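Local atomic coordinates of beta subunit of photoactivated adenylyl cyclase (Beggiatoa sp. PS, PDB entry 5M2A), a protein that probably makes cyclic AMP from ATP when its flavin-binding BLUF domain senses blue light, acting as a light-switched adenylyl cyclase. Residues 149-162 and 245-259. Residues are numbered along the deposited sequence; the frame is centred on the assembly and turned at random.
Sequences PQLVEKIIFFSDIL and LYTGIGLSYGHVIEG. With MG (magnesium ion), chain G.
D160 O takes two bonds from the neighbouring strand. One comes from G248 N, the ordinary strand bond; the other comes from T247 OG1, at 2.9 Å and from above the carbonyl plane. With chi1 at -168°, the T247 hydroxyl swings away from its own N and towards that carbonyl; Y183 is its second partner. Strands 150-161 and 247-258 are long antiparallel neighbours in the central sheet of the class III nucleotide cyclase domain. Paired backbone bonds run from Q150 with E258 to D160 with G248. Beyond them, L162 N bonds Y246 O.

On the sheet face that carries F157, helix 215-235 packs against the strands. I249 CG2 makes an off-centre CH-pi contact with the F157 ring, 4.2 Å from its centroid. L251 CD2 meets F157 CD2 at 3.5 Å. Further along, the Y253 ring crosses the I155 side chain at about a right angle. Y253 CD1 lies 3.8 Å from I155 CG1. Y253 OH lies 3.4 Å from E153 CB; the E153 carboxylate is salt-bridged to K212. An alanine in place of Y253 would remove the ring and would probably open a gap beside I155 CG1 and E153 CB.

The other face carries I156, F158 and S252, which touch helix 274-285. There K154 CG lies 3.6 Å from V256 CG2. Water 1 accepts from K154 NZ and donates to E258 OE2, joining two opposite charges that do not touch. At the metal end, D160 OD1 is salt-bridged to R287, and I161 O binds the magnesium ion at 2.5 Å.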
ATOM      1  N   PRO A 149      -1.721   3.815 -17.562  1.00 53.18           N
ATOM      2  CA  PRO A 149      -2.003   5.048 -16.820  1.00 52.05           C
ATOM      3  C   PRO A 149      -2.853   6.010 -17.635  1.00 52.91           C
ATOM      4  O   PRO A 149      -2.755   6.079 -18.862  1.00 54.58           O
ATOM      5  CB  PRO A 149      -0.609   5.622 -16.545  1.00 57.82           C
ATOM      6  CG  PRO A 149       0.295   4.421 -16.572  1.00 63.02           C
ATOM      7  CD  PRO A 149      -0.277   3.547 -17.656  1.00 63.98           C
ATOM      8  N   GLN A 150      -3.702   6.760 -16.931  1.00 35.52           N
ATOM      9  CA  GLN A 150      -4.652   7.670 -17.555  1.00 37.05           C
ATOM     10  C   GLN A 150      -4.571   9.021 -16.867  1.00 24.14           C
ATOM     11  O   GLN A 150      -4.382   9.092 -15.652  1.00 25.37           O
ATOM     12  CB  GLN A 150      -6.091   7.131 -17.470  1.00 44.46           C
ATOM     13  CG  GLN A 150      -6.332   5.814 -18.198  1.00 49.98           C
ATOM     14  CD  GLN A 150      -6.437   5.981 -19.707  1.00 61.82           C
ATOM     15  OE1 GLN A 150      -6.828   7.040 -20.205  1.00 61.69           O
ATOM     16  NE2 GLN A 150      -6.085   4.930 -20.443  1.00 64.83           N
ATOM     17  N   LEU A 151      -4.707  10.089 -17.648  1.00 26.07           N
ATOM     18  CA  LEU A 151      -4.895  11.418 -17.080  1.00 23.71           C
ATOM     19  C   LEU A 151      -6.364  11.567 -16.703  1.00 23.74           C
ATOM     20  O   LEU A 151      -7.235  11.546 -17.575  1.00 28.19           O
ATOM     21  CB  LEU A 151      -4.488  12.503 -18.078  1.00 28.09           C
ATOM     22  CG  LEU A 151      -4.483  13.920 -17.498  1.00 33.79           C
ATOM     23  CD1 LEU A 151      -3.368  14.073 -16.473  1.00 32.52           C
ATOM     24  CD2 LEU A 151      -4.356  14.980 -18.588  1.00 35.06           C
ATOM     25  N   VAL A 152      -6.648  11.714 -15.416  1.00 23.55           N
ATOM     26  CA  VAL A 152      -8.026  11.776 -14.957  1.00 22.41           C
ATOM     27  C   VAL A 152      -8.214  13.068 -14.174  1.00 23.65           C
ATOM     28  O   VAL A 152      -7.260  13.665 -13.671  1.00 24.38           O
ATOM     29  CB  VAL A 152      -8.409  10.548 -14.101  1.00 26.42           C
ATOM     30  CG1 VAL A 152      -8.476   9.294 -14.972  1.00 31.99           C
ATOM     31  CG2 VAL A 152      -7.416  10.353 -12.980  1.00 31.21           C
ATOM     32  N   GLU A 153      -9.465  13.513 -14.095  1.00 19.73           N
ATOM     33  CA  GLU A 153      -9.824  14.676 -13.287  1.00 24.28           C
ATOM     34  C   GLU A 153     -10.220  14.196 -11.893  1.00 20.61           C
ATOM     35  O   GLU A 153     -11.169  13.421 -11.752  1.00 21.37           O
ATOM     36  CB  GLU A 153     -10.973  15.440 -13.949  1.00 30.95           C
ATOM     37  CG  GLU A 153     -10.593  16.073 -15.275  1.00 32.33           C
ATOM     38  CD  GLU A 153     -11.779  16.281 -16.215  1.00 38.79           C
ATOM     39  OE1 GLU A 153     -12.710  15.445 -16.219  1.00 41.96           O
ATOM     40  OE2 GLU A 153     -11.777  17.283 -16.961  1.00 41.63           O
ATOM     41  N   LYS A 154      -9.496  14.640 -10.864  1.00 16.78           N
ATOM     42  CA  LYS A 154      -9.759  14.166  -9.516  1.00 18.94           C
ATOM     43  C   LYS A 154      -9.738  15.319  -8.526  1.00 16.43           C
ATOM     44  O   LYS A 154      -8.972  16.278  -8.671  1.00 18.27           O
ATOM     45  CB  LYS A 154      -8.713  13.134  -9.037  1.00 21.81           C
ATOM     46  CG  LYS A 154      -8.724  11.799  -9.757  1.00 24.66           C
ATOM     47  CD  LYS A 154      -9.941  10.982  -9.381  1.00 26.36           C
ATOM     48  CE  LYS A 154      -9.731   9.495  -9.659  1.00 32.16           C
ATOM     49  NZ  LYS A 154     -11.011   8.751  -9.502  1.00 27.97           N
ATOM     50  N   ILE A 155     -10.565  15.182  -7.499  1.00 16.36           N
ATOM     51  CA  ILE A 155     -10.432  15.973  -6.283  1.00 15.82           C
ATOM     52  C   ILE A 155      -9.492  15.203  -5.378  1.00 16.88           C
ATOM     53  O   ILE A 155      -9.727  14.023  -5.095  1.00 19.45           O
ATOM     54  CB  ILE A 155     -11.790  16.202  -5.600  1.00 17.49           C
ATOM     55  CG1 ILE A 155     -12.685  17.051  -6.510  1.00 22.40           C
ATOM     56  CG2 ILE A 155     -11.593  16.867  -4.217  1.00 22.86           C
ATOM     57  CD1 ILE A 155     -14.120  17.234  -6.001  1.00 22.90           C
ATOM     58  N   ILE A 156      -8.422  15.853  -4.944  1.00 15.54           N
ATOM     59  CA  ILE A 156      -7.459  15.235  -4.046  1.00 18.62           C
ATOM     60  C   ILE A 156      -7.761  15.722  -2.639  1.00 20.97           C
ATOM     61  O   ILE A 156      -7.962  16.919  -2.416  1.00 15.93           O
ATOM     62  CB  ILE A 156      -6.013  15.568  -4.461  1.00 21.49           C
ATOM     63  CG1 ILE A 156      -5.782  15.152  -5.915  1.00 18.61           C
ATOM     64  CG2 ILE A 156      -5.018  14.849  -3.560  1.00 19.39           C
ATOM     65  CD1 ILE A 156      -5.825  13.633  -6.131  1.00 22.62           C
ATOM     66  N   PHE A 157      -7.775  14.789  -1.695  1.00 19.24           N
ATOM     67  CA  PHE A 157      -8.106  15.033  -0.300  1.00 15.73           C
ATOM     68  C   PHE A 157      -6.859  14.751   0.534  1.00 14.56           C
ATOM     69  O   PHE A 157      -6.221  13.714   0.360  1.00 17.20           O
ATOM     70  CB  PHE A 157      -9.296  14.120   0.078  1.00 13.18           C
ATOM     71  CG  PHE A 157      -9.598  14.028   1.563  1.00 18.96           C
ATOM     72  CD1 PHE A 157      -8.770  13.319   2.426  1.00 16.73           C
ATOM     73  CD2 PHE A 157     -10.783  14.563   2.064  1.00 16.91           C
ATOM     74  CE1 PHE A 157      -9.071  13.208   3.786  1.00 22.31           C
ATOM     75  CE2 PHE A 157     -11.096  14.447   3.436  1.00 16.13           C
ATOM     76  CZ  PHE A 157     -10.242  13.772   4.289  1.00 17.94           C
ATOM     77  N   PHE A 158      -6.502  15.674   1.428  1.00 17.23           N
ATOM     78  CA  PHE A 158      -5.476  15.426   2.440  1.00 17.91           C
ATOM     79  C   PHE A 158      -6.029  15.885   3.775  1.00 17.16           C
ATOM     80  O   PHE A 158      -6.547  16.999   3.873  1.00 14.67           O
ATOM     81  CB  PHE A 158      -4.171  16.189   2.161  1.00 20.52           C
ATOM     82  CG  PHE A 158      -3.248  15.512   1.199  1.00 26.09           C
ATOM     83  CD1 PHE A 158      -2.457  14.457   1.606  1.00 39.44           C
ATOM     84  CD2 PHE A 158      -3.142  15.951  -0.106  1.00 29.44           C
ATOM     85  CE1 PHE A 158      -1.588  13.837   0.726  1.00 40.39           C
ATOM     86  CE2 PHE A 158      -2.272  15.334  -0.993  1.00 33.26           C
ATOM     87  CZ  PHE A 158      -1.496  14.278  -0.575  1.00 35.44           C
ATOM     88  N   SER A 159      -5.927  15.036   4.796  1.00 17.70           N
ATOM     89  CA  SER A 159      -6.279  15.452   6.144  1.00 16.86           C
ATOM     90  C   SER A 159      -5.213  14.949   7.101  1.00 21.30           C
ATOM     91  O   SER A 159      -4.670  13.863   6.909  1.00 25.52           O
ATOM     92  CB  SER A 159      -7.654  14.934   6.559  1.00 16.26           C
ATOM     93  OG  SER A 159      -7.688  13.518   6.640  1.00 18.40           O
ATOM     94  N   ASP A 160      -4.899  15.737   8.128  1.00 17.08           N
ATOM     95  CA  ASP A 160      -3.919  15.274   9.105  1.00 17.41           C
ATOM     96  C   ASP A 160      -4.233  15.879  10.464  1.00 18.46           C
ATOM     97  O   ASP A 160      -5.171  16.666  10.618  1.00 18.78           O
ATOM     98  CB  ASP A 160      -2.482  15.575   8.652  1.00 20.59           C
ATOM     99  CG  ASP A 160      -2.081  17.016   8.826  1.00 35.97           C
ATOM    100  OD1 ASP A 160      -2.947  17.870   9.081  1.00 37.24           O
ATOM    101  OD2 ASP A 160      -0.870  17.290   8.703  1.00 40.87           O
ATOM    102  N   ILE A 161      -3.422  15.515  11.442  1.00 15.82           N
ATOM    103  CA  ILE A 161      -3.735  15.749  12.846  1.00 17.92           C
ATOM    104  C   ILE A 161      -3.100  17.050  13.308  1.00 20.31           C
ATOM    105  O   ILE A 161      -1.893  17.261  13.126  1.00 20.03           O
ATOM    106  CB  ILE A 161      -3.243  14.573  13.702  1.00 16.25           C
ATOM    107  CG1 ILE A 161      -3.992  13.301  13.296  1.00 15.96           C
ATOM    108  CG2 ILE A 161      -3.407  14.889  15.166  1.00 15.17           C
ATOM    109  CD1 ILE A 161      -3.543  12.050  14.061  1.00 19.27           C
ATOM    110  N   LEU A 162      -3.904  17.911  13.939  1.00 17.10           N
ATOM    111  CA  LEU A 162      -3.402  19.180  14.453  1.00 18.21           C
ATOM    112  C   LEU A 162      -2.420  18.948  15.592  1.00 21.66           C
ATOM    113  O   LEU A 162      -2.661  18.124  16.479  1.00 20.92           O
ATOM    114  CB  LEU A 162      -4.564  20.045  14.956  1.00 23.03           C
ATOM    115  CG  LEU A 162      -4.172  21.421  15.490  1.00 30.33           C
ATOM    116  CD1 LEU A 162      -3.696  22.300  14.341  1.00 25.90           C
ATOM    117  CD2 LEU A 162      -5.332  22.064  16.232  1.00 30.51           C
ATOM    118  N   LEU A 245      -7.822  15.548  19.852  1.00 21.92           N
ATOM    119  CA  LEU A 245      -7.692  15.202  18.438  1.00 18.00           C
ATOM    120  C   LEU A 245      -8.521  16.154  17.571  1.00 21.72           C
ATOM    121  O   LEU A 245      -9.760  16.162  17.638  1.00 19.53           O
ATOM    122  CB  LEU A 245      -8.090  13.739  18.210  1.00 18.42           C
ATOM    123  CG  LEU A 245      -8.136  13.189  16.776  1.00 19.08           C
ATOM    124  CD1 LEU A 245      -6.792  13.310  16.077  1.00 17.96           C
ATOM    125  CD2 LEU A 245      -8.613  11.725  16.780  1.00 20.28           C
ATOM    126  N   TYR A 246      -7.818  16.936  16.750  1.00 17.87           N
ATOM    127  CA  TYR A 246      -8.366  17.854  15.765  1.00 18.47           C
ATOM    128  C   TYR A 246      -7.739  17.576  14.406  1.00 17.50           C
ATOM    129  O   TYR A 246      -6.633  17.034  14.303  1.00 17.61           O
ATOM    130  CB  TYR A 246      -8.085  19.316  16.124  1.00 20.53           C
ATOM    131  CG  TYR A 246      -8.578  19.748  17.472  1.00 20.52           C
ATOM    132  CD1 TYR A 246      -7.939  19.335  18.633  1.00 18.18           C
ATOM    133  CD2 TYR A 246      -9.657  20.621  17.585  1.00 25.17           C
ATOM    134  CE1 TYR A 246      -8.373  19.745  19.871  1.00 18.79           C
ATOM    135  CE2 TYR A 246     -10.097  21.042  18.824  1.00 23.74           C
ATOM    136  CZ  TYR A 246      -9.457  20.597  19.960  1.00 29.63           C
ATOM    137  OH  TYR A 246      -9.902  21.020  21.185  1.00 28.88           O
ATOM    138  N   THR A 247      -8.426  17.987  13.351  1.00 16.43           N
ATOM    139  CA  THR A 247      -7.899  17.762  12.015  1.00 18.18           C
ATOM    140  C   THR A 247      -7.950  19.054  11.212  1.00 21.31           C
ATOM    141  O   THR A 247      -8.689  19.986  11.535  1.00 20.29           O
ATOM    142  CB  THR A 247      -8.672  16.636  11.296  1.00 17.19           C
ATOM    143  OG1 THR A 247      -7.976  16.248  10.104  1.00 16.60           O
ATOM    144  CG2 THR A 247     -10.074  17.072  10.944  1.00 21.60           C
ATOM    145  N   GLY A 248      -7.103  19.121  10.197  1.00 20.43           N
ATOM    146  CA  GLY A 248      -7.211  20.129   9.144  1.00 15.65           C
ATOM    147  C   GLY A 248      -7.283  19.402   7.841  1.00 17.78           C
ATOM    148  O   GLY A 248      -6.688  18.324   7.677  1.00 17.73           O
ATOM    149  N   ILE A 249      -8.035  19.942   6.881  1.00 16.40           N
ATOM    150  CA  ILE A 249      -8.278  19.228   5.635  1.00 13.96           C
ATOM    151  C   ILE A 249      -8.062  20.173   4.471  1.00 13.80           C
ATOM    152  O   ILE A 249      -8.513  21.321   4.513  1.00 16.08           O
ATOM    153  CB  ILE A 249      -9.693  18.617   5.588  1.00 19.25           C
ATOM    154  CG1 ILE A 249      -9.872  17.679   6.793  1.00 17.29           C
ATOM    155  CG2 ILE A 249      -9.917  17.863   4.278  1.00 15.92           C
ATOM    156  CD1 ILE A 249     -11.274  17.132   7.001  1.00 18.19           C
ATOM    157  N   GLY A 250      -7.370  19.692   3.444  1.00 16.43           N
ATOM    158  CA  GLY A 250      -7.229  20.432   2.193  1.00 13.76           C
ATOM    159  C   GLY A 250      -7.790  19.626   1.038  1.00 16.79           C
ATOM    160  O   GLY A 250      -7.658  18.400   1.005  1.00 17.66           O
ATOM    161  N   LEU A 251      -8.415  20.323   0.089  1.00 17.22           N
ATOM    162  CA  LEU A 251      -8.921  19.684  -1.119  1.00 16.03           C
ATOM    163  C   LEU A 251      -8.453  20.452  -2.340  1.00 14.18           C
ATOM    164  O   LEU A 251      -8.452  21.688  -2.348  1.00 17.85           O
ATOM    165  CB  LEU A 251     -10.443  19.634  -1.132  1.00 17.80           C
ATOM    166  CG  LEU A 251     -11.198  19.113   0.085  1.00 16.59           C
ATOM    167  CD1 LEU A 251     -12.679  19.345  -0.131  1.00 16.78           C
ATOM    168  CD2 LEU A 251     -10.917  17.638   0.304  1.00 17.51           C
ATOM    169  N   SER A 252      -8.104  19.722  -3.395  1.00 16.26           N
ATOM    170  CA  SER A 252      -7.733  20.361  -4.646  1.00 16.13           C
ATOM    171  C   SER A 252      -8.426  19.618  -5.776  1.00 17.38           C
ATOM    172  O   SER A 252      -9.003  18.549  -5.577  1.00 21.34           O
ATOM    173  CB  SER A 252      -6.223  20.358  -4.867  1.00 22.77           C
ATOM    174  OG  SER A 252      -5.777  19.029  -5.056  1.00 27.80           O
ATOM    175  N   TYR A 253      -8.402  20.222  -6.956  1.00 19.97           N
ATOM    176  CA  TYR A 253      -9.010  19.623  -8.135  1.00 19.57           C
ATOM    177  C   TYR A 253      -8.088  19.826  -9.322  1.00 23.43           C
ATOM    178  O   TYR A 253      -7.596  20.937  -9.544  1.00 23.34           O
ATOM    179  CB  TYR A 253     -10.374  20.247  -8.432  1.00 21.05           C
ATOM    180  CG  TYR A 253     -10.998  19.730  -9.705  1.00 19.88           C
ATOM    181  CD1 TYR A 253     -11.387  18.398  -9.813  1.00 23.77           C
ATOM    182  CD2 TYR A 253     -11.201  20.562 -10.791  1.00 29.39           C
ATOM    183  CE1 TYR A 253     -11.970  17.919 -10.971  1.00 24.58           C
ATOM    184  CE2 TYR A 253     -11.786  20.087 -11.957  1.00 29.39           C
ATOM    185  CZ  TYR A 253     -12.160  18.764 -12.039  1.00 26.83           C
ATOM    186  OH  TYR A 253     -12.747  18.288 -13.192  1.00 28.36           O
ATOM    187  N   GLY A 254      -7.861  18.774 -10.094  1.00 19.94           N
ATOM    188  CA  GLY A 254      -7.042  18.968 -11.272  1.00 23.15           C
ATOM    189  C   GLY A 254      -6.798  17.662 -11.983  1.00 24.48           C
ATOM    190  O   GLY A 254      -7.317  16.607 -11.599  1.00 22.77           O
ATOM    191  N   HIS A 255      -5.993  17.769 -13.036  1.00 19.75           N
ATOM    192  CA  HIS A 255      -5.540  16.629 -13.822  1.00 21.91           C
ATOM    193  C   HIS A 255      -4.472  15.879 -13.051  1.00 27.54           C
ATOM    194  O   HIS A 255      -3.478  16.468 -12.618  1.00 25.12           O
ATOM    195  CB  HIS A 255      -4.962  17.092 -15.160  1.00 27.39           C
ATOM    196  CG  HIS A 255      -5.925  17.875 -15.985  1.00 31.80           C
ATOM    197  ND1 HIS A 255      -7.200  18.171 -15.554  1.00 34.91           N
ATOM    198  CD2 HIS A 255      -5.802  18.430 -17.210  1.00 33.37           C
ATOM    199  CE1 HIS A 255      -7.822  18.874 -16.482  1.00 36.03           C
ATOM    200  NE2 HIS A 255      -6.997  19.045 -17.495  1.00 37.62           N
ATOM    201  N   VAL A 256      -4.673  14.585 -12.870  1.00 23.89           N
ATOM    202  CA  VAL A 256      -3.674  13.747 -12.228  1.00 18.80           C
ATOM    203  C   VAL A 256      -3.545  12.477 -13.041  1.00 22.13           C
ATOM    204  O   VAL A 256      -4.526  11.988 -13.612  1.00 20.86           O
ATOM    205  CB  VAL A 256      -4.016  13.422 -10.758  1.00 27.88           C
ATOM    206  CG1 VAL A 256      -4.036  14.704  -9.916  1.00 28.32           C
ATOM    207  CG2 VAL A 256      -5.343  12.704 -10.658  1.00 28.44           C
ATOM    208  N   ILE A 257      -2.326  11.982 -13.136  1.00 20.26           N
ATOM    209  CA  ILE A 257      -2.071  10.700 -13.770  1.00 21.05           C
ATOM    210  C   ILE A 257      -2.257   9.634 -12.703  1.00 25.31           C
ATOM    211  O   ILE A 257      -1.686   9.733 -11.616  1.00 24.90           O
ATOM    212  CB  ILE A 257      -0.659  10.655 -14.367  1.00 22.25           C
ATOM    213  CG1 ILE A 257      -0.505  11.769 -15.402  1.00 23.27           C
ATOM    214  CG2 ILE A 257      -0.381   9.284 -14.993  1.00 23.33           C
ATOM    215  CD1 ILE A 257       0.904  11.887 -15.950  1.00 39.11           C
ATOM    216  N   GLU A 258      -3.072   8.628 -13.001  1.00 22.76           N
ATOM    217  CA  GLU A 258      -3.345   7.544 -12.067  1.00 24.17           C
ATOM    218  C   GLU A 258      -2.897   6.235 -12.693  1.00 24.04           C
ATOM    219  O   GLU A 258      -3.219   5.959 -13.852  1.00 27.52           O
ATOM    220  CB  GLU A 258      -4.836   7.473 -11.708  1.00 30.10           C
ATOM    221  CG  GLU A 258      -5.190   6.261 -10.848  1.00 42.97           C
ATOM    222  CD  GLU A 258      -6.514   6.407 -10.108  1.00 56.17           C
ATOM    223  OE1 GLU A 258      -6.511   6.335  -8.856  1.00 58.58           O
ATOM    224  OE2 GLU A 258      -7.556   6.597 -10.773  1.00 60.52           O
ATOM    225  N   GLY A 259      -2.142   5.446 -11.944  1.00 29.85           N
ATOM    226  CA  GLY A 259      -1.696   4.171 -12.462  1.00 30.37           C
ATOM    227  C   GLY A 259      -0.483   3.639 -11.722  1.00 22.27           C
ATOM    228  O   GLY A 259      -0.076   4.154 -10.683  1.00 25.97           O
TER
HETATM  229 MG    MG G 405       0.006  16.846  11.501  1.00 32.82          MG
HETATM  230  O   HOH W   1     -10.175   6.336  -9.769  1.00 43.24           O
HETATM  231  O   HOH W   2      -4.994  17.119  17.296  1.00 18.20           O
HETATM  232  O   HOH W   3       0.681  18.739  12.230  1.00 52.58           O